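Local coordinates for protein DNA polymerase sliding clamp (Archaeoglobus fulgidus, PDB 1RWZ) that forms a homotrimeric ring around DNA and probably serves as a moving platform that tethers the polymerase and other DNA-processing proteins during replication, at residues A[1-12]-A[81-92]; A[29-37]-A[48-56]. One frame throughout, in Å; residues are numbered along the deposited sequence.

Interaction 1: residues A[1-12]-A[81-92]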
loop_
_atom_site.group_PDB
_atom_site.type_symbol
_atom_site.label_atom_id
_atom_site.label_comp_id
_atom_site.label_asym_id
_atom_site.label_seq_id
_atom_site.Cartn_x
_atom_site.Cartn_y
_atom_site.Cartn_z
ATOM N N MET A 1 -34.858 23.527 -8.162
ATOM C CA MET A 1 -34.058 22.277 -8.041
ATOM C C MET A 1 -32.620 22.476 -8.497
ATOM O O MET A 1 -32.321 23.352 -9.306
ATOM C CB MET A 1 -34.677 21.155 -8.883
ATOM C CG MET A 1 -33.830 19.880 -8.908
ATOM S SD MET A 1 -34.214 18.737 -10.251
ATOM C CE MET A 1 -35.224 17.524 -9.393
ATOM N N ILE A 2 -31.736 21.641 -7.964
ATOM C CA ILE A 2 -30.326 21.656 -8.317
ATOM C C ILE A 2 -30.035 20.283 -8.904
ATOM O O ILE A 2 -30.402 19.265 -8.319
ATOM C CB ILE A 2 -29.432 21.850 -7.077
ATOM C CG1 ILE A 2 -29.591 23.272 -6.536
ATOM C CG2 ILE A 2 -27.982 21.548 -7.425
ATOM C CD1 ILE A 2 -28.882 23.497 -5.217
ATOM N N ASP A 3 -29.397 20.252 -10.066
ATOM C CA ASP A 3 -29.048 18.987 -10.692
ATOM C C ASP A 3 -27.760 19.194 -11.465
ATOM O O ASP A 3 -27.748 19.854 -12.502
ATOM C CB ASP A 3 -30.165 18.520 -11.627
ATOM C CG ASP A 3 -29.854 17.191 -12.283
ATOM O OD1 ASP A 3 -29.026 16.433 -11.735
ATOM O OD2 ASP A 3 -30.448 16.899 -13.345
ATOM N N VAL A 4 -26.674 18.640 -10.940
ATOM C CA VAL A 4 -25.374 18.784 -11.579
ATOM C C VAL A 4 -24.682 17.441 -11.739
ATOM O O VAL A 4 -24.954 16.496 -11.002
ATOM C CB VAL A 4 -24.456 19.728 -10.756
ATOM C CG1 VAL A 4 -25.154 21.059 -10.525
ATOM C CG2 VAL A 4 -24.096 19.086 -9.418
ATOM N N ILE A 5 -23.791 17.358 -12.720
ATOM C CA ILE A 5 -23.037 16.141 -12.962
ATOM C C ILE A 5 -21.572 16.541 -13.050
ATOM O O ILE A 5 -21.214 17.478 -13.763
ATOM C CB ILE A 5 -23.496 15.443 -14.259
ATOM C CG1 ILE A 5 -24.960 15.010 -14.107
ATOM C CG2 ILE A 5 -22.608 14.232 -14.549
ATOM C CD1 ILE A 5 -25.520 14.236 -15.303
ATOM N N MET A 6 -20.734 15.834 -12.302
ATOM C CA MET A 6 -19.309 16.128 -12.241
ATOM C C MET A 6 -18.514 14.827 -12.194
ATOM O O MET A 6 -19.072 13.775 -11.904
ATOM C CB MET A 6 -19.032 16.939 -10.974
ATOM C CG MET A 6 -19.319 16.153 -9.691
ATOM S SD MET A 6 -19.713 17.210 -8.270
ATOM C CE MET A 6 -18.176 18.028 -8.051
ATOM N N THR A 7 -17.215 14.890 -12.474
ATOM C CA THR A 7 -16.403 13.679 -12.421
ATOM C C THR A 7 -16.204 13.284 -10.960
ATOM O O THR A 7 -16.222 14.139 -10.067
ATOM C CB THR A 7 -15.012 13.876 -13.052
ATOM O OG1 THR A 7 -14.217 14.731 -12.217
ATOM C CG2 THR A 7 -15.140 14.493 -14.434
ATOM N N GLY A 8 -16.024 11.989 -10.725
ATOM C CA GLY A 8 -15.813 11.505 -9.372
ATOM C C GLY A 8 -14.600 12.152 -8.732
ATOM O O GLY A 8 -14.632 12.523 -7.555
ATOM N N GLU A 9 -13.526 12.301 -9.503
ATOM C CA GLU A 9 -12.311 12.910 -8.979
ATOM C C GLU A 9 -12.575 14.339 -8.520
ATOM O O GLU A 9 -12.038 14.780 -7.500
ATOM C CB GLU A 9 -11.201 12.897 -10.038
ATOM C CG GLU A 9 -9.898 13.535 -9.569
ATOM C CD GLU A 9 -8.810 13.522 -10.631
ATOM O OE1 GLU A 9 -9.145 13.556 -11.835
ATOM O OE2 GLU A 9 -7.615 13.498 -10.259
ATOM N N LEU A 10 -13.404 15.068 -9.259
ATOM C CA LEU A 10 -13.699 16.445 -8.878
ATOM C C LEU A 10 -14.402 16.481 -7.525
ATOM O O LEU A 10 -14.026 17.252 -6.638
ATOM C CB LEU A 10 -14.566 17.118 -9.944
ATOM C CG LEU A 10 -14.923 18.597 -9.754
ATOM C CD1 LEU A 10 -13.661 19.425 -9.490
ATOM C CD2 LEU A 10 -15.635 19.091 -11.003
ATOM N N LEU A 11 -15.410 15.638 -7.348
ATOM C CA LEU A 11 -16.130 15.622 -6.075
ATOM C C LEU A 11 -15.236 15.148 -4.925
ATOM O O LEU A 11 -15.226 15.745 -3.844
ATOM C CB LEU A 11 -17.368 14.724 -6.173
ATOM C CG LEU A 11 -18.220 14.589 -4.900
ATOM C CD1 LEU A 11 -18.609 15.961 -4.378
ATOM C CD2 LEU A 11 -19.464 13.781 -5.203
ATOM N N LYS A 12 -14.480 14.084 -5.160
ATOM C CA LYS A 12 -13.607 13.527 -4.126
ATOM C C LYS A 12 -12.541 14.514 -3.661
ATOM O O LYS A 12 -12.297 14.671 -2.459
ATOM C CB LYS A 12 -12.940 12.245 -4.645
ATOM C CG LYS A 12 -13.930 11.106 -4.923
ATOM C CD LYS A 12 -13.318 9.984 -5.770
ATOM C CE LYS A 12 -12.232 9.205 -5.035
ATOM N NZ LYS A 12 -12.784 8.359 -3.938
ATOM N N ILE A 81 -16.756 6.030 -4.235
ATOM C CA ILE A 81 -16.885 6.551 -5.589
ATOM C C ILE A 81 -15.528 6.481 -6.284
ATOM O O ILE A 81 -14.492 6.775 -5.679
ATOM C CB ILE A 81 -17.364 8.024 -5.582
ATOM C CG1 ILE A 81 -18.728 8.126 -4.896
ATOM C CG2 ILE A 81 -17.433 8.559 -7.008
ATOM C CD1 ILE A 81 -19.268 9.545 -4.785
ATOM N N SER A 82 -15.534 6.082 -7.550
ATOM C CA SER A 82 -14.305 5.985 -8.325
ATOM C C SER A 82 -13.995 7.332 -8.971
ATOM O O SER A 82 -14.905 8.092 -9.299
ATOM C CB SER A 82 -14.448 4.918 -9.414
ATOM O OG SER A 82 -13.336 4.942 -10.293
ATOM N N THR A 83 -12.712 7.631 -9.147
ATOM C CA THR A 83 -12.318 8.889 -9.768
ATOM C C THR A 83 -12.847 8.945 -11.198
ATOM O O THR A 83 -13.052 10.030 -11.750
ATOM C CB THR A 83 -10.783 9.056 -9.804
ATOM O OG1 THR A 83 -10.195 7.956 -10.507
ATOM C CG2 THR A 83 -10.221 9.119 -8.391
ATOM N N LYS A 84 -13.080 7.771 -11.784
ATOM C CA LYS A 84 -13.581 7.676 -13.153
ATOM C C LYS A 84 -15.102 7.570 -13.268
ATOM O O LYS A 84 -15.647 7.476 -14.370
ATOM C CB LYS A 84 -12.921 6.496 -13.867
ATOM C CG LYS A 84 -11.441 6.716 -14.144
ATOM C CD LYS A 84 -10.845 5.568 -14.942
ATOM C CE LYS A 84 -9.416 5.877 -15.364
ATOM N NZ LYS A 84 -8.840 4.782 -16.195
ATOM N N ASP A 85 -15.788 7.576 -12.133
ATOM C CA ASP A 85 -17.246 7.521 -12.127
ATOM C C ASP A 85 -17.751 8.932 -12.406
ATOM O O ASP A 85 -17.051 9.907 -12.128
ATOM C CB ASP A 85 -17.771 7.120 -10.741
ATOM C CG ASP A 85 -17.697 5.633 -10.478
ATOM O OD1 ASP A 85 -17.714 5.252 -9.284
ATOM O OD2 ASP A 85 -17.640 4.848 -11.450
ATOM N N LEU A 86 -18.944 9.046 -12.979
ATOM C CA LEU A 86 -19.546 10.359 -13.175
ATOM C C LEU A 86 -20.530 10.408 -12.016
ATOM O O LEU A 86 -21.218 9.420 -11.744
ATOM C CB LEU A 86 -20.313 10.467 -14.495
ATOM C CG LEU A 86 -19.549 10.948 -15.730
ATOM C CD1 LEU A 86 -20.550 11.258 -16.839
ATOM C CD2 LEU A 86 -18.741 12.192 -15.398
ATOM N N VAL A 87 -20.593 11.538 -11.322
ATOM C CA VAL A 87 -21.493 11.652 -10.185
ATOM C C VAL A 87 -22.519 12.750 -10.394
ATOM O O VAL A 87 -22.181 13.849 -10.833
ATOM C CB VAL A 87 -20.714 11.970 -8.893
ATOM C CG1 VAL A 87 -21.649 11.876 -7.689
ATOM C CG2 VAL A 87 -19.535 11.028 -8.746
ATOM N N GLU A 88 -23.773 12.450 -10.081
ATOM C CA GLU A 88 -24.839 13.432 -10.212
ATOM C C GLU A 88 -25.301 13.834 -8.813
ATOM O O GLU A 88 -25.503 12.981 -7.946
ATOM C CB GLU A 88 -26.015 12.853 -11.012
ATOM C CG GLU A 88 -27.202 13.806 -11.174
ATOM C CD GLU A 88 -28.263 13.275 -12.127
ATOM O OE1 GLU A 88 -28.371 12.041 -12.269
ATOM O OE2 GLU A 88 -28.997 14.088 -12.727
ATOM N N LEU A 89 -25.430 15.136 -8.589
ATOM C CA LEU A 89 -25.889 15.649 -7.303
ATOM C C LEU A 89 -27.242 16.282 -7.556
ATOM O O LEU A 89 -27.394 17.083 -8.478
ATOM C CB LEU A 89 -24.928 16.707 -6.754
ATOM C CG LEU A 89 -23.475 16.293 -6.518
ATOM C CD1 LEU A 89 -22.696 17.485 -5.969
ATOM C CD2 LEU A 89 -23.416 15.122 -5.549
ATOM N N ILE A 90 -28.225 15.921 -6.742
ATOM C CA ILE A 90 -29.564 16.465 -6.904
ATOM C C ILE A 90 -30.150 16.941 -5.583
ATOM O O ILE A 90 -30.035 16.264 -4.563
ATOM C CB ILE A 90 -30.536 15.410 -7.484
ATOM C CG1 ILE A 90 -30.042 14.919 -8.848
ATOM C CG2 ILE A 90 -31.931 16.009 -7.613
ATOM C CD1 ILE A 90 -30.871 13.775 -9.408
ATOM N N VAL A 91 -30.761 18.121 -5.614
ATOM C CA VAL A 91 -31.430 18.679 -4.444
ATOM C C VAL A 91 -32.774 19.147 -4.974
ATOM O O VAL A 91 -32.862 20.169 -5.654
ATOM C CB VAL A 91 -30.672 19.877 -3.839
ATOM C CG1 VAL A 91 -31.443 20.424 -2.639
ATOM C CG2 VAL A 91 -29.279 19.448 -3.410
ATOM N N GLU A 92 -33.816 18.375 -4.680
ATOM C CA GLU A 92 -35.163 18.687 -5.148
ATOM C C GLU A 92 -35.927 19.592 -4.192
ATOM O O GLU A 92 -36.786 20.364 -4.614
ATOM C CB GLU A 92 -35.944 17.392 -5.366
ATOM C CG GLU A 92 -35.197 16.369 -6.197
ATOM C CD GLU A 92 -36.007 15.118 -6.449
ATOM O OE1 GLU A 92 -36.468 14.499 -5.464
ATOM O OE2 GLU A 92 -36.180 14.752 -7.631
#

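Interaction 2: residues A[29-37]-A[48-56]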
loop_
_atom_site.group_PDB
_atom_site.type_symbol
_atom_site.label_atom_id
_atom_site.label_comp_id
_atom_site.label_asym_id
_atom_site.label_seq_id
_atom_site.Cartn_x
_atom_site.Cartn_y
_atom_site.Cartn_z
ATOM N N PHE A 29 -24.662 27.039 -4.556
ATOM C CA PHE A 29 -24.792 26.728 -5.967
ATOM C C PHE A 29 -25.211 28.046 -6.599
ATOM O O PHE A 29 -26.377 28.446 -6.531
ATOM C CB PHE A 29 -25.845 25.648 -6.205
ATOM C CG PHE A 29 -25.377 24.272 -5.843
ATOM C CD1 PHE A 29 -25.449 23.821 -4.529
ATOM C CD2 PHE A 29 -24.821 23.440 -6.809
ATOM C CE1 PHE A 29 -24.970 22.557 -4.182
ATOM C CE2 PHE A 29 -24.340 22.175 -6.473
ATOM C CZ PHE A 29 -24.415 21.732 -5.158
ATOM N N LEU A 30 -24.235 28.731 -7.184
ATOM C CA LEU A 30 -24.464 30.029 -7.809
ATOM C C LEU A 30 -24.592 29.899 -9.317
ATOM O O LEU A 30 -24.251 28.868 -9.889
ATOM C CB LEU A 30 -23.304 30.967 -7.475
ATOM C CG LEU A 30 -22.889 31.026 -6.002
ATOM C CD1 LEU A 30 -21.653 31.899 -5.867
ATOM C CD2 LEU A 30 -24.032 31.564 -5.154
ATOM N N GLU A 31 -25.083 30.948 -9.965
ATOM C CA GLU A 31 -25.231 30.911 -11.410
ATOM C C GLU A 31 -23.883 30.639 -12.078
ATOM O O GLU A 31 -23.812 29.931 -13.084
ATOM C CB GLU A 31 -25.809 32.233 -11.924
ATOM C CG GLU A 31 -27.261 32.467 -11.522
ATOM C CD GLU A 31 -28.224 31.468 -12.153
ATOM O OE1 GLU A 31 -29.414 31.469 -11.768
ATOM O OE2 GLU A 31 -27.801 30.684 -13.032
ATOM N N LYS A 32 -22.819 31.184 -11.496
ATOM C CA LYS A 32 -21.474 31.026 -12.042
ATOM C C LYS A 32 -20.794 29.705 -11.675
ATOM O O LYS A 32 -19.769 29.347 -12.263
ATOM C CB LYS A 32 -20.595 32.197 -11.590
ATOM C CG LYS A 32 -20.217 32.168 -10.110
ATOM C CD LYS A 32 -20.376 33.539 -9.443
ATOM C CE LYS A 32 -21.794 33.754 -8.891
ATOM N NZ LYS A 32 -22.878 33.671 -9.917
ATOM N N GLY A 33 -21.358 28.985 -10.707
ATOM C CA GLY A 33 -20.772 27.716 -10.301
ATOM C C GLY A 33 -20.880 27.455 -8.810
ATOM O O GLY A 33 -21.601 28.155 -8.095
ATOM N N LEU A 34 -20.157 26.444 -8.337
ATOM C CA LEU A 34 -20.177 26.081 -6.925
ATOM C C LEU A 34 -19.128 26.844 -6.123
ATOM O O LEU A 34 -17.997 27.031 -6.572
ATOM C CB LEU A 34 -19.957 24.569 -6.781
ATOM C CG LEU A 34 -19.958 23.937 -5.384
ATOM C CD1 LEU A 34 -20.293 22.458 -5.508
ATOM C CD2 LEU A 34 -18.603 24.125 -4.711
ATOM N N HIS A 35 -19.517 27.292 -4.931
ATOM C CA HIS A 35 -18.616 28.023 -4.053
ATOM C C HIS A 35 -18.796 27.564 -2.611
ATOM O O HIS A 35 -19.914 27.293 -2.180
ATOM C CB HIS A 35 -18.899 29.527 -4.126
ATOM C CG HIS A 35 -18.061 30.340 -3.188
ATOM N ND1 HIS A 35 -16.734 30.628 -3.430
ATOM C CD2 HIS A 35 -18.348 30.888 -1.982
ATOM C CE1 HIS A 35 -16.241 31.316 -2.416
ATOM N NE2 HIS A 35 -17.199 31.486 -1.524
ATOM N N SER A 36 -17.693 27.468 -1.875
ATOM C CA SER A 36 -17.742 27.078 -0.468
ATOM C C SER A 36 -16.492 27.584 0.240
ATOM O O SER A 36 -15.387 27.484 -0.287
ATOM C CB SER A 36 -17.836 25.556 -0.319
ATOM O OG SER A 36 -18.018 25.192 1.044
ATOM N N ARG A 37 -16.670 28.135 1.436
ATOM C CA ARG A 37 -15.544 28.655 2.199
ATOM C C ARG A 37 -15.734 28.279 3.663
ATOM O O ARG A 37 -16.869 28.189 4.141
ATOM C CB ARG A 37 -15.468 30.175 2.057
ATOM C CG ARG A 37 -16.619 30.894 2.735
ATOM C CD ARG A 37 -16.582 32.393 2.512
ATOM N NE ARG A 37 -17.012 32.761 1.169
ATOM C CZ ARG A 37 -17.329 33.999 0.812
ATOM N NH1 ARG A 37 -17.265 34.977 1.705
ATOM N NH2 ARG A 37 -17.707 34.261 -0.431
ATOM N N ILE A 48 -11.113 28.082 0.521
ATOM C CA ILE A 48 -12.083 28.704 -0.360
ATOM C C ILE A 48 -12.102 27.848 -1.618
ATOM O O ILE A 48 -11.083 27.727 -2.295
ATOM C CB ILE A 48 -11.660 30.128 -0.748
ATOM C CG1 ILE A 48 -11.378 30.959 0.511
ATOM C CG2 ILE A 48 -12.754 30.773 -1.591
ATOM C CD1 ILE A 48 -10.648 32.269 0.233
ATOM N N VAL A 49 -13.256 27.257 -1.909
ATOM C CA VAL A 49 -13.415 26.392 -3.072
ATOM C C VAL A 49 -14.335 27.007 -4.117
ATOM O O VAL A 49 -15.421 27.492 -3.803
ATOM C CB VAL A 49 -14.010 25.015 -2.676
ATOM C CG1 VAL A 49 -14.284 24.184 -3.928
ATOM C CG2 VAL A 49 -13.057 24.272 -1.755
ATOM N N ASP A 50 -13.887 26.979 -5.366
ATOM C CA ASP A 50 -14.673 27.492 -6.472
ATOM C C ASP A 50 -14.616 26.515 -7.636
ATOM O O ASP A 50 -13.532 26.164 -8.100
ATOM C CB ASP A 50 -14.149 28.854 -6.945
ATOM C CG ASP A 50 -14.548 29.992 -6.022
ATOM O OD1 ASP A 50 -13.673 30.513 -5.300
ATOM O OD2 ASP A 50 -15.743 30.361 -6.019
ATOM N N ILE A 51 -15.782 26.057 -8.080
ATOM C CA ILE A 51 -15.866 25.170 -9.236
ATOM C C ILE A 51 -16.757 25.884 -10.248
ATOM O O ILE A 51 -17.982 25.890 -10.117
ATOM C CB ILE A 51 -16.518 23.807 -8.918
ATOM C CG1 ILE A 51 -15.823 23.135 -7.736
ATOM C CG2 ILE A 51 -16.409 22.897 -10.153
ATOM C CD1 ILE A 51 -16.416 21.768 -7.387
ATOM N N PRO A 52 -16.151 26.515 -11.267
ATOM C CA PRO A 52 -16.922 27.230 -12.292
ATOM C C PRO A 52 -17.917 26.283 -12.958
ATOM O O PRO A 52 -17.644 25.092 -13.107
ATOM C CB PRO A 52 -15.845 27.702 -13.269
ATOM C CG PRO A 52 -14.627 27.834 -12.401
ATOM C CD PRO A 52 -14.705 26.601 -11.538
ATOM N N LYS A 53 -19.065 26.810 -13.369
ATOM C CA LYS A 53 -20.080 25.982 -14.006
ATOM C C LYS A 53 -19.541 25.178 -15.183
ATOM O O LYS A 53 -19.969 24.048 -15.409
ATOM C CB LYS A 53 -21.256 26.844 -14.473
ATOM C CG LYS A 53 -20.895 27.894 -15.504
ATOM C CD LYS A 53 -22.125 28.700 -15.903
ATOM C CE LYS A 53 -21.777 29.749 -16.949
ATOM N NZ LYS A 53 -22.967 30.552 -17.345
ATOM N N ASP A 54 -18.592 25.744 -15.924
ATOM C CA ASP A 54 -18.044 25.037 -17.075
ATOM C C ASP A 54 -17.151 23.849 -16.725
ATOM O O ASP A 54 -16.741 23.103 -17.612
ATOM C CB ASP A 54 -17.307 26.014 -17.999
ATOM C CG ASP A 54 -18.252 27.009 -18.656
ATOM O OD1 ASP A 54 -19.341 26.585 -19.106
ATOM O OD2 ASP A 54 -17.913 28.211 -18.729
ATOM N N SER A 55 -16.856 23.662 -15.438
ATOM C CA SER A 55 -16.039 22.530 -15.015
ATOM C C SER A 55 -16.919 21.303 -14.794
ATOM O O SER A 55 -16.421 20.190 -14.646
ATOM C CB SER A 55 -15.272 22.860 -13.731
ATOM O OG SER A 55 -14.232 23.787 -14.011
ATOM N N PHE A 56 -18.229 21.526 -14.774
ATOM C CA PHE A 56 -19.212 20.453 -14.605
ATOM C C PHE A 56 -19.592 19.899 -15.979
ATOM O O PHE A 56 -19.477 20.600 -16.983
ATOM C CB PHE A 56 -20.487 21.000 -13.960
ATOM C CG PHE A 56 -20.352 21.318 -12.500
ATOM C CD1 PHE A 56 -20.721 20.383 -11.536
ATOM C CD2 PHE A 56 -19.871 22.555 -12.086
ATOM C CE1 PHE A 56 -20.614 20.680 -10.175
ATOM C CE2 PHE A 56 -19.759 22.864 -10.735
ATOM C CZ PHE A 56 -20.131 21.926 -9.775
HETATM O O HOH W 1 -17.770 29.593 -8.266
#

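Interaction 1: residues A[1-12]-A[81-92]
Leu89 and Val87 of strand 86-91 meet Val4, Met6 and Leu11 on the buried face of an antiparallel pair. Val4 CG2 rests on Leu89 CB at 3.7 Å, while Leu89 CD1 reaches Met6 SD at 3.8 Å. Met6 starts with CG wedged between its backbone N and carbonyl carbon (chi1 65°) and bends again at its last torsion, a turn that a flexible thioether makes readily. From the first turn of helix 8-19, Leu11 CD2 comes down on Val87 CG1 at 3.8 Å, the two side chains crossing at about a right angle. At the strand-to-helix junction Gly8 CA comes close to Val87 CG2 and makes a CA-H...O contact with Ser82 O, a tight approach that suits a residue without a side chain; its N donates to Asp85 O at 2.7 Å. Thr7 OG1 caps the helix by accepting from Leu10 N. Bends at chi3 and chi4 bring Lys12 NZ to Ile81 O (2.9 Å); it also donates to Ser78 O. Between the strands, six backbone bonds run from Ile2–Val91 to Met6–Val87, and Val99 and Leu97 of the next strand flank Val87 and Val91. On the other face, Asp3 and Glu88 bring nearly coplanar carboxylates together, planes 27° apart, with Asp3 OD1 2.5 Å from Glu88 OE2. So short an approach suggests that one of the two is protonated, with a raised pKa.

Interaction 2: residues A[29-37]-A[48-56]
His35 and Asp50 lie side by side on one face of the hairpin, and the histidine ring is held at both nitrogens. Its ND1 donates to Asp50 OD2 at 2.8 Å, the carboxylate oxygen lying near the ring plane but receiving the bond from above its own plane, 43° out of it. With CG anti to the backbone N (chi1 177°), the imidazole is carried over beside its own carbonyl carbon, and the ring's twist about CB-CG brings ND1 to Asp50. The other ring nitrogen, NE2, accepts from Arg37 NE (3.0 Å), in the planes of both ring and guanidinium, which fixes the ring's rotation; histidine suits the place as donor and acceptor at once. Ile48 CG2 packs obliquely on His35 CE1 at 3.6 Å. A water donates to both Asp50 OD2 and Leu34 O. The opposite face is mostly apolar, with Ser36 OG tied to Arg26 O: Leu34 and Ile51 run alongside each other, CB to CB 4.1 Å, and Leu34 CB meets the edge of the Phe56 ring at CZ (4.0 Å). Gly33 adopts a positive phi, 144°, that only glycine takes easily, closing the type I turn from Leu30; Lys53 N then bonds Lys32 O at 2.9 Å. Val14 and Ile18 of helix 8-19 cover Val49, and Val14 also touches Ile51. Strand 24-30 flanks strand 33-39, and strand 232-238 continues the sheet beyond 45-52.

How the interactions relate
Interactions 1 and 2 lie about 13 Å apart, centre to centre, in the N-terminal domain. Along the chain the second is nested within the first: strand 2-7 and helix 8-19 come first, the hairpin follows, and strand 86-91 returns to pair with strand 2-7. They belong to different antiparallel sheets, whose inner faces meet around helix 8-19. Phe29 and Phe56 bridge the two: Ile2 CD1 touches Phe29 CD1 at 3.5 Å, and Val4 CB and Met6 CB both pack on Phe56 CD1. One hydrophobic core is thus shared by both sheets. In sliding clamps such domains, helices lining the channel, build the ring through which DNA passes.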